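Adenosine deaminase 1 (PDB 3RYS) probably catalyses the zinc-dependent hydrolytic deamination of adenine to hypoxanthine, a step of purine salvage. Local coordinates at residues G224-V238 / D262-N274. Residues are numbered along the deposited sequence; the frame is centred on the assembly and turned at random.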
ATOM      1  N   GLY A 224       3.244  -9.245   5.832  1.00 15.20           N
ATOM      2  CA  GLY A 224       2.972 -10.381   6.696  1.00 15.22           C
ATOM      3  C   GLY A 224       3.505 -11.724   6.224  1.00 15.70           C
ATOM      4  O   GLY A 224       3.198 -12.754   6.819  1.00 15.46           O
ATOM      5  N   ILE A 225       4.313 -11.729   5.169  1.00 14.74           N
ATOM      6  CA  ILE A 225       4.773 -12.989   4.594  1.00 16.34           C
ATOM      7  C   ILE A 225       5.683 -13.804   5.519  1.00 16.90           C
ATOM      8  O   ILE A 225       5.777 -15.028   5.386  1.00 16.05           O
ATOM      9  CB  ILE A 225       5.480 -12.786   3.243  1.00 16.11           C
ATOM     10  CG1 ILE A 225       6.701 -11.881   3.413  1.00 16.70           C
ATOM     11  CG2 ILE A 225       4.510 -12.221   2.210  1.00 15.83           C
ATOM     12  CD1 ILE A 225       7.690 -11.980   2.265  1.00 16.83           C
ATOM     13  N   ARG A 226       6.354 -13.136   6.453  1.00 16.77           N
ATOM     14  CA  ARG A 226       7.256 -13.847   7.357  1.00 18.04           C
ATOM     15  C   ARG A 226       6.514 -14.578   8.474  1.00 18.90           C
ATOM     16  O   ARG A 226       7.126 -15.239   9.312  1.00 19.69           O
ATOM     17  CB  ARG A 226       8.336 -12.923   7.919  1.00 15.95           C
ATOM     18  CG  ARG A 226       9.430 -12.600   6.915  1.00 16.30           C
ATOM     19  CD  ARG A 226      10.659 -12.043   7.599  1.00 17.49           C
ATOM     20  NE  ARG A 226      11.257 -13.021   8.502  1.00 19.78           N
ATOM     21  CZ  ARG A 226      12.187 -12.733   9.408  1.00 19.66           C
ATOM     22  NH1 ARG A 226      12.621 -11.487   9.541  1.00 17.27           N
ATOM     23  NH2 ARG A 226      12.675 -13.690  10.191  1.00 18.41           N
ATOM     24  N   CYS A 227       5.189 -14.474   8.470  1.00 16.92           N
ATOM     25  CA  CYS A 227       4.377 -15.197   9.434  1.00 18.15           C
ATOM     26  C   CYS A 227       4.523 -16.696   9.208  1.00 18.84           C
ATOM     27  O   CYS A 227       4.312 -17.495  10.118  1.00 20.39           O
ATOM     28  CB  CYS A 227       2.906 -14.805   9.297  1.00 20.47           C
ATOM     29  SG  CYS A 227       2.118 -15.489   7.825  1.00 16.04           S
ATOM     30  N   MET A 228       4.888 -17.071   7.987  1.00 17.49           N
ATOM     31  CA  MET A 228       5.019 -18.477   7.628  1.00 17.35           C
ATOM     32  C   MET A 228       6.094 -19.189   8.452  1.00 19.90           C
ATOM     33  O   MET A 228       6.178 -20.413   8.445  1.00 20.16           O
ATOM     34  CB  MET A 228       5.318 -18.617   6.134  1.00 18.64           C
ATOM     35  CG  MET A 228       4.187 -18.166   5.213  1.00 18.12           C
ATOM     36  SD  MET A 228       2.795 -19.318   5.163  1.00 22.57           S
ATOM     37  CE  MET A 228       1.835 -18.767   6.564  1.00 26.18           C
ATOM     38  N   GLU A 229       6.906 -18.422   9.169  1.00 20.17           N
ATOM     39  CA  GLU A 229       7.996 -19.000   9.948  1.00 19.91           C
ATOM     40  C   GLU A 229       7.528 -19.504  11.305  1.00 21.61           C
ATOM     41  O   GLU A 229       8.269 -20.176  12.023  1.00 22.33           O
ATOM     42  CB  GLU A 229       9.128 -17.989  10.106  1.00 17.03           C
ATOM     43  CG  GLU A 229       9.795 -17.659   8.785  1.00 19.01           C
ATOM     44  CD  GLU A 229      10.680 -16.432   8.855  1.00 19.10           C
ATOM     45  OE1 GLU A 229      10.975 -15.954   9.976  1.00 15.09           O
ATOM     46  OE2 GLU A 229      11.076 -15.949   7.773  1.00 17.36           O
ATOM     47  N   ASP A 230       6.353 -19.137  11.698  1.00 19.54           N
ATOM     48  CA  ASP A 230       5.844 -19.573  12.941  1.00 24.12           C
ATOM     49  C   ASP A 230       4.472 -20.180  12.772  1.00 25.64           C
ATOM     50  O   ASP A 230       3.545 -19.516  12.412  1.00 21.49           O
ATOM     51  CB  ASP A 230       5.824 -18.411  13.906  1.00 21.10           C
ATOM     52  CG  ASP A 230       5.479 -18.812  15.277  1.00 25.54           C
ATOM     53  OD1 ASP A 230       4.619 -19.626  15.462  1.00 28.71           O
ATOM     54  OD2 ASP A 230       6.077 -18.314  16.185  1.00 26.23           O
ATOM     55  N   THR A 231       4.388 -21.465  13.026  1.00 20.00           N
ATOM     56  CA  THR A 231       3.166 -22.236  12.947  1.00 20.00           C
ATOM     57  C   THR A 231       2.015 -21.641  13.671  1.00 20.00           C
ATOM     58  O   THR A 231       0.963 -21.579  13.162  1.00 26.12           O
ATOM     59  CB  THR A 231       3.413 -23.632  13.481  1.00 20.00           C
ATOM     60  OG1 THR A 231       3.944 -24.421  12.444  1.00 20.00           O
ATOM     61  CG2 THR A 231       2.172 -24.262  13.986  1.00 20.00           C
ATOM     62  N   ASP A 232       2.214 -21.169  14.870  1.00 24.13           N
ATOM     63  CA  ASP A 232       1.064 -20.772  15.612  1.00 28.65           C
ATOM     64  C   ASP A 232       0.679 -19.320  15.590  1.00 23.51           C
ATOM     65  O   ASP A 232      -0.323 -18.946  16.104  1.00 24.81           O
ATOM     66  CB  ASP A 232       0.955 -21.468  16.993  1.00 36.40           C
ATOM     67  CG  ASP A 232       2.213 -21.476  17.783  1.00 33.14           C
ATOM     68  OD1 ASP A 232       2.725 -20.444  18.096  1.00 43.35           O
ATOM     69  OD2 ASP A 232       2.652 -22.519  18.188  1.00 30.47           O
ATOM     70  N   VAL A 233       1.489 -18.535  14.927  1.00 23.17           N
ATOM     71  CA  VAL A 233       1.169 -17.195  14.440  1.00 20.99           C
ATOM     72  C   VAL A 233       0.292 -17.354  13.201  1.00 22.74           C
ATOM     73  O   VAL A 233      -0.766 -16.733  13.086  1.00 19.04           O
ATOM     74  CB  VAL A 233       2.423 -16.396  14.058  1.00 20.88           C
ATOM     75  CG1 VAL A 233       2.028 -15.061  13.448  1.00 16.71           C
ATOM     76  CG2 VAL A 233       3.312 -16.185  15.270  1.00 20.38           C
ATOM     77  N   VAL A 234       0.741 -18.204  12.280  1.00 21.18           N
ATOM     78  CA  VAL A 234      -0.057 -18.586  11.124  1.00 20.32           C
ATOM     79  C   VAL A 234      -1.426 -19.061  11.589  1.00 18.00           C
ATOM     80  O   VAL A 234      -2.437 -18.811  10.939  1.00 15.82           O
ATOM     81  CB  VAL A 234       0.607 -19.739  10.338  1.00 23.15           C
ATOM     82  CG1 VAL A 234      -0.270 -20.162   9.169  1.00 20.12           C
ATOM     83  CG2 VAL A 234       1.991 -19.337   9.858  1.00 20.66           C
ATOM     84  N   GLN A 235      -1.437 -19.743  12.729  1.00 21.21           N
ATOM     85  CA  GLN A 235      -2.643 -20.358  13.268  1.00 20.64           C
ATOM     86  C   GLN A 235      -3.658 -19.302  13.674  1.00 18.05           C
ATOM     87  O   GLN A 235      -4.833 -19.390  13.322  1.00 19.57           O
ATOM     88  CB  GLN A 235      -2.286 -21.225  14.471  1.00 24.62           C
ATOM     89  CG  GLN A 235      -2.876 -22.617  14.444  1.00 28.75           C
ATOM     90  CD  GLN A 235      -2.007 -23.625  15.189  1.00 41.83           C
ATOM     91  OE1 GLN A 235      -1.442 -24.541  14.584  1.00 40.96           O
ATOM     92  NE2 GLN A 235      -1.878 -23.448  16.503  1.00 33.49           N
ATOM     93  N   ARG A 236      -3.195 -18.299  14.413  1.00 18.41           N
ATOM     94  CA  ARG A 236      -4.054 -17.199  14.835  1.00 17.64           C
ATOM     95  C   ARG A 236      -4.577 -16.382  13.653  1.00 16.85           C
ATOM     96  O   ARG A 236      -5.754 -16.021  13.610  1.00 18.91           O
ATOM     97  CB  ARG A 236      -3.315 -16.277  15.802  1.00 18.15           C
ATOM     98  CG  ARG A 236      -4.045 -14.974  16.038  1.00 20.14           C
ATOM     99  CD  ARG A 236      -3.168 -13.963  16.743  1.00 22.12           C
ATOM    100  NE  ARG A 236      -3.919 -12.759  17.074  1.00 21.62           N
ATOM    101  CZ  ARG A 236      -3.462 -11.795  17.863  1.00 23.32           C
ATOM    102  NH1 ARG A 236      -2.252 -11.903  18.398  1.00 21.08           N
ATOM    103  NH2 ARG A 236      -4.214 -10.730  18.116  1.00 21.11           N
ATOM    104  N   LEU A 237      -3.697 -16.083  12.704  1.00 15.13           N
ATOM    105  CA  LEU A 237      -4.092 -15.367  11.498  1.00 15.56           C
ATOM    106  C   LEU A 237      -5.278 -16.061  10.840  1.00 16.80           C
ATOM    107  O   LEU A 237      -6.330 -15.458  10.623  1.00 16.72           O
ATOM    108  CB  LEU A 237      -2.918 -15.287  10.523  1.00 16.38           C
ATOM    109  CG  LEU A 237      -1.986 -14.074  10.626  1.00 15.46           C
ATOM    110  CD1 LEU A 237      -2.062 -13.392  11.983  1.00 15.32           C
ATOM    111  CD2 LEU A 237      -0.557 -14.469  10.295  1.00 14.96           C
ATOM    112  N   VAL A 238      -5.100 -17.341  10.535  1.00 15.98           N
ATOM    113  CA  VAL A 238      -6.158 -18.154   9.956  1.00 16.38           C
ATOM    114  C   VAL A 238      -7.423 -18.156  10.822  1.00 19.00           C
ATOM    115  O   VAL A 238      -8.536 -18.005  10.316  1.00 17.22           O
ATOM    116  CB  VAL A 238      -5.687 -19.605   9.760  1.00 15.05           C
ATOM    117  CG1 VAL A 238      -6.868 -20.506   9.439  1.00 17.37           C
ATOM    118  CG2 VAL A 238      -4.637 -19.679   8.671  1.00 12.70           C
ATOM    119  N   ASP A 262       8.870 -18.428  -6.221  1.00 18.37           N
ATOM    120  CA  ASP A 262       9.113 -18.884  -4.859  1.00 17.12           C
ATOM    121  C   ASP A 262       8.179 -18.230  -3.844  1.00 16.06           C
ATOM    122  O   ASP A 262       8.333 -18.434  -2.642  1.00 18.44           O
ATOM    123  CB  ASP A 262      10.569 -18.607  -4.467  1.00 16.94           C
ATOM    124  CG  ASP A 262      11.561 -19.266  -5.408  1.00 19.87           C
ATOM    125  OD1 ASP A 262      11.394 -20.473  -5.699  1.00 20.26           O
ATOM    126  OD2 ASP A 262      12.506 -18.577  -5.856  1.00 20.66           O
ATOM    127  N   HIS A 263       7.213 -17.447  -4.315  1.00 15.61           N
ATOM    128  CA  HIS A 263       6.369 -16.683  -3.399  1.00 15.45           C
ATOM    129  C   HIS A 263       5.344 -17.544  -2.657  1.00 17.71           C
ATOM    130  O   HIS A 263       4.706 -18.407  -3.256  1.00 19.70           O
ATOM    131  CB  HIS A 263       5.670 -15.537  -4.120  1.00 12.56           C
ATOM    132  CG  HIS A 263       5.262 -14.425  -3.208  1.00 14.57           C
ATOM    133  ND1 HIS A 263       4.160 -14.504  -2.383  1.00 13.74           N
ATOM    134  CD2 HIS A 263       5.819 -13.212  -2.978  1.00 15.15           C
ATOM    135  CE1 HIS A 263       4.054 -13.386  -1.689  1.00 14.20           C
ATOM    136  NE2 HIS A 263       5.048 -12.585  -2.031  1.00 11.54           N
ATOM    137  N   PRO A 264       5.185 -17.296  -1.346  1.00 18.86           N
ATOM    138  CA  PRO A 264       4.301 -18.061  -0.454  1.00 18.64           C
ATOM    139  C   PRO A 264       2.820 -17.828  -0.710  1.00 17.90           C
ATOM    140  O   PRO A 264       2.006 -18.567  -0.168  1.00 22.52           O
ATOM    141  CB  PRO A 264       4.644 -17.518   0.938  1.00 18.54           C
ATOM    142  CG  PRO A 264       5.932 -16.775   0.779  1.00 20.14           C
ATOM    143  CD  PRO A 264       5.931 -16.259  -0.614  1.00 19.11           C
ATOM    144  N   LEU A 265       2.474 -16.823  -1.507  1.00 18.85           N
ATOM    145  CA  LEU A 265       1.067 -16.470  -1.707  1.00 17.87           C
ATOM    146  C   LEU A 265       0.136 -17.663  -1.966  1.00 17.30           C
ATOM    147  O   LEU A 265      -0.903 -17.786  -1.320  1.00 18.61           O
ATOM    148  CB  LEU A 265       0.904 -15.425  -2.811  1.00 15.18           C
ATOM    149  CG  LEU A 265      -0.553 -14.982  -2.927  1.00 14.33           C
ATOM    150  CD1 LEU A 265      -0.967 -14.267  -1.656  1.00 13.99           C
ATOM    151  CD2 LEU A 265      -0.778 -14.103  -4.145  1.00 14.27           C
ATOM    152  N   PRO A 266       0.499 -18.543  -2.916  1.00 20.95           N
ATOM    153  CA  PRO A 266      -0.367 -19.697  -3.193  1.00 18.67           C
ATOM    154  C   PRO A 266      -0.618 -20.526  -1.937  1.00 17.37           C
ATOM    155  O   PRO A 266      -1.761 -20.865  -1.644  1.00 18.40           O
ATOM    156  CB  PRO A 266       0.448 -20.515  -4.202  1.00 13.49           C
ATOM    157  CG  PRO A 266       1.381 -19.545  -4.826  1.00 15.80           C
ATOM    158  CD  PRO A 266       1.699 -18.528  -3.773  1.00 18.42           C
ATOM    159  N   GLU A 267       0.448 -20.842  -1.210  1.00 17.09           N
ATOM    160  CA  GLU A 267       0.351 -21.636   0.010  1.00 19.48           C
ATOM    161  C   GLU A 267      -0.462 -20.912   1.086  1.00 19.49           C
ATOM    162  O   GLU A 267      -1.237 -21.539   1.819  1.00 15.68           O
ATOM    163  CB  GLU A 267       1.752 -21.975   0.534  1.00 18.52           C
ATOM    164  CG  GLU A 267       1.759 -22.815   1.811  1.00 25.00           C
ATOM    165  CD  GLU A 267       3.168 -23.134   2.313  1.00 28.66           C
ATOM    166  OE1 GLU A 267       4.147 -22.573   1.776  1.00 26.48           O
ATOM    167  OE2 GLU A 267       3.293 -23.949   3.253  1.00 30.70           O
ATOM    168  N   MET A 268      -0.281 -19.594   1.172  1.00 16.28           N
ATOM    169  CA  MET A 268      -0.986 -18.769   2.151  1.00 17.74           C
ATOM    170  C   MET A 268      -2.488 -18.804   1.895  1.00 17.46           C
ATOM    171  O   MET A 268      -3.296 -18.890   2.826  1.00 13.56           O
ATOM    172  CB  MET A 268      -0.488 -17.319   2.103  1.00 16.80           C
ATOM    173  CG  MET A 268       0.966 -17.135   2.519  1.00 17.21           C
ATOM    174  SD  MET A 268       1.580 -15.461   2.230  1.00 19.23           S
ATOM    175  CE  MET A 268       0.979 -14.597   3.686  1.00 13.83           C
ATOM    176  N   LEU A 269      -2.850 -18.726   0.619  1.00 17.76           N
ATOM    177  CA  LEU A 269      -4.243 -18.808   0.214  1.00 17.14           C
ATOM    178  C   LEU A 269      -4.788 -20.198   0.524  1.00 17.80           C
ATOM    179  O   LEU A 269      -5.842 -20.336   1.145  1.00 20.62           O
ATOM    180  CB  LEU A 269      -4.379 -18.496  -1.273  1.00 14.08           C
ATOM    181  CG  LEU A 269      -5.794 -18.335  -1.823  1.00 15.39           C
ATOM    182  CD1 LEU A 269      -6.512 -17.180  -1.143  1.00 14.41           C
ATOM    183  CD2 LEU A 269      -5.748 -18.129  -3.330  1.00 16.72           C
ATOM    184  N   ALA A 270      -4.058 -21.225   0.105  1.00 14.97           N
ATOM    185  CA  ALA A 270      -4.482 -22.601   0.337  1.00 17.94           C
ATOM    186  C   ALA A 270      -4.741 -22.910   1.812  1.00 17.41           C
ATOM    187  O   ALA A 270      -5.670 -23.650   2.133  1.00 20.25           O
ATOM    188  CB  ALA A 270      -3.474 -23.581  -0.245  1.00 18.73           C
ATOM    189  N   ILE A 271      -3.928 -22.354   2.707  1.00 16.02           N
ATOM    190  CA  ILE A 271      -4.095 -22.637   4.133  1.00 16.88           C
ATOM    191  C   ILE A 271      -5.087 -21.710   4.835  1.00 20.12           C
ATOM    192  O   ILE A 271      -5.243 -21.777   6.054  1.00 20.67           O
ATOM    193  CB  ILE A 271      -2.763 -22.618   4.900  1.00 16.73           C
ATOM    194  CG1 ILE A 271      -2.135 -21.225   4.840  1.00 18.38           C
ATOM    195  CG2 ILE A 271      -1.820 -23.694   4.368  1.00 20.07           C
ATOM    196  CD1 ILE A 271      -0.790 -21.133   5.538  1.00 18.58           C
ATOM    197  N   GLY A 272      -5.749 -20.847   4.069  1.00 18.65           N
ATOM    198  CA  GLY A 272      -6.849 -20.061   4.596  1.00 14.79           C
ATOM    199  C   GLY A 272      -6.512 -18.685   5.140  1.00 19.74           C
ATOM    200  O   GLY A 272      -7.386 -18.007   5.682  1.00 19.25           O
ATOM    201  N   LEU A 273      -5.256 -18.265   5.014  1.00 16.26           N
ATOM    202  CA  LEU A 273      -4.893 -16.904   5.390  1.00 15.90           C
ATOM    203  C   LEU A 273      -5.704 -15.930   4.545  1.00 16.44           C
ATOM    204  O   LEU A 273      -5.819 -16.103   3.332  1.00 19.14           O
ATOM    205  CB  LEU A 273      -3.397 -16.654   5.189  1.00 16.34           C
ATOM    206  CG  LEU A 273      -2.433 -17.376   6.131  1.00 15.13           C
ATOM    207  CD1 LEU A 273      -0.998 -17.095   5.730  1.00 15.58           C
ATOM    208  CD2 LEU A 273      -2.682 -16.950   7.566  1.00 16.31           C
ATOM    209  N   ASN A 274      -6.272 -14.916   5.188  1.00 15.43           N
ATOM    210  CA  ASN A 274      -7.104 -13.936   4.495  1.00 15.84           C
ATOM    211  C   ASN A 274      -6.276 -12.930   3.691  1.00 15.11           C
ATOM    212  O   ASN A 274      -6.233 -11.741   4.016  1.00 14.03           O
ATOM    213  CB  ASN A 274      -7.989 -13.209   5.501  1.00 14.83           C
ATOM    214  CG  ASN A 274      -8.927 -12.228   4.843  1.00 15.19           C
ATOM    215  OD1 ASN A 274      -9.284 -12.384   3.676  1.00 13.55           O
ATOM    216  ND2 ASN A 274      -9.333 -11.206   5.590  1.00 12.90           N
TER
HETATM  217  O   HOH W   1      -5.756 -14.484   8.125  1.00 16.93           O
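Leu273 lodges its two methyl branches among apolar groups of 224-238, and such packing dominates the contact. CD1 meets Met228 CE tip to tip and has Cys227 SG nearby; Leu273 CD2 lies against Leu237 CB and, 3.5 Å away, Val238 CG2; the Val238 side chain crosses that of Leu273 at about a right angle. Leucine suits the place because one fork can fill both sites. The flexible chain of Met228, folded at its second and third torsions (-74° and 86°), serves several neighbours: CE also meets Ile271 CD1 at 3.7 Å, SD lies 3.9 Å from Met268 CG, and CG comes near Pro264 CB. Val234 CG1 flanks the same Ile271 methyl. Ile225 CG2 lies 4.1 Å from His263 CE1, approaching the ring obliquely.

His263 ND1 accepts from Leu265 N (3.0 Å) almost in the ring plane, a capping bond for the turn that leads into helix 265-270, while NE2 is hydrogen-bonded to Asn251 ND2. Gly272 ends that helix in a Schellman motif; its positive phi and the closeness of Ile271 O both favour glycine, and the turn lets the branched end of Leu273 reach helix 231-240. One water spans the segments, accepting from Asn274 N at 3.0 Å and donating weakly to Leu237 O.

In this TIM-barrel-family deaminase, the 3-10 turn and helix following strand 220-221 meet the helix leading into strand 275-277. Gly224 follows His223 of the adenine pocket. Leu237 and Met268 both touch Leu244 of strand 244-246, Met268 also reaches Val275, and helix 206-214 packs against Cys227 and Leu237.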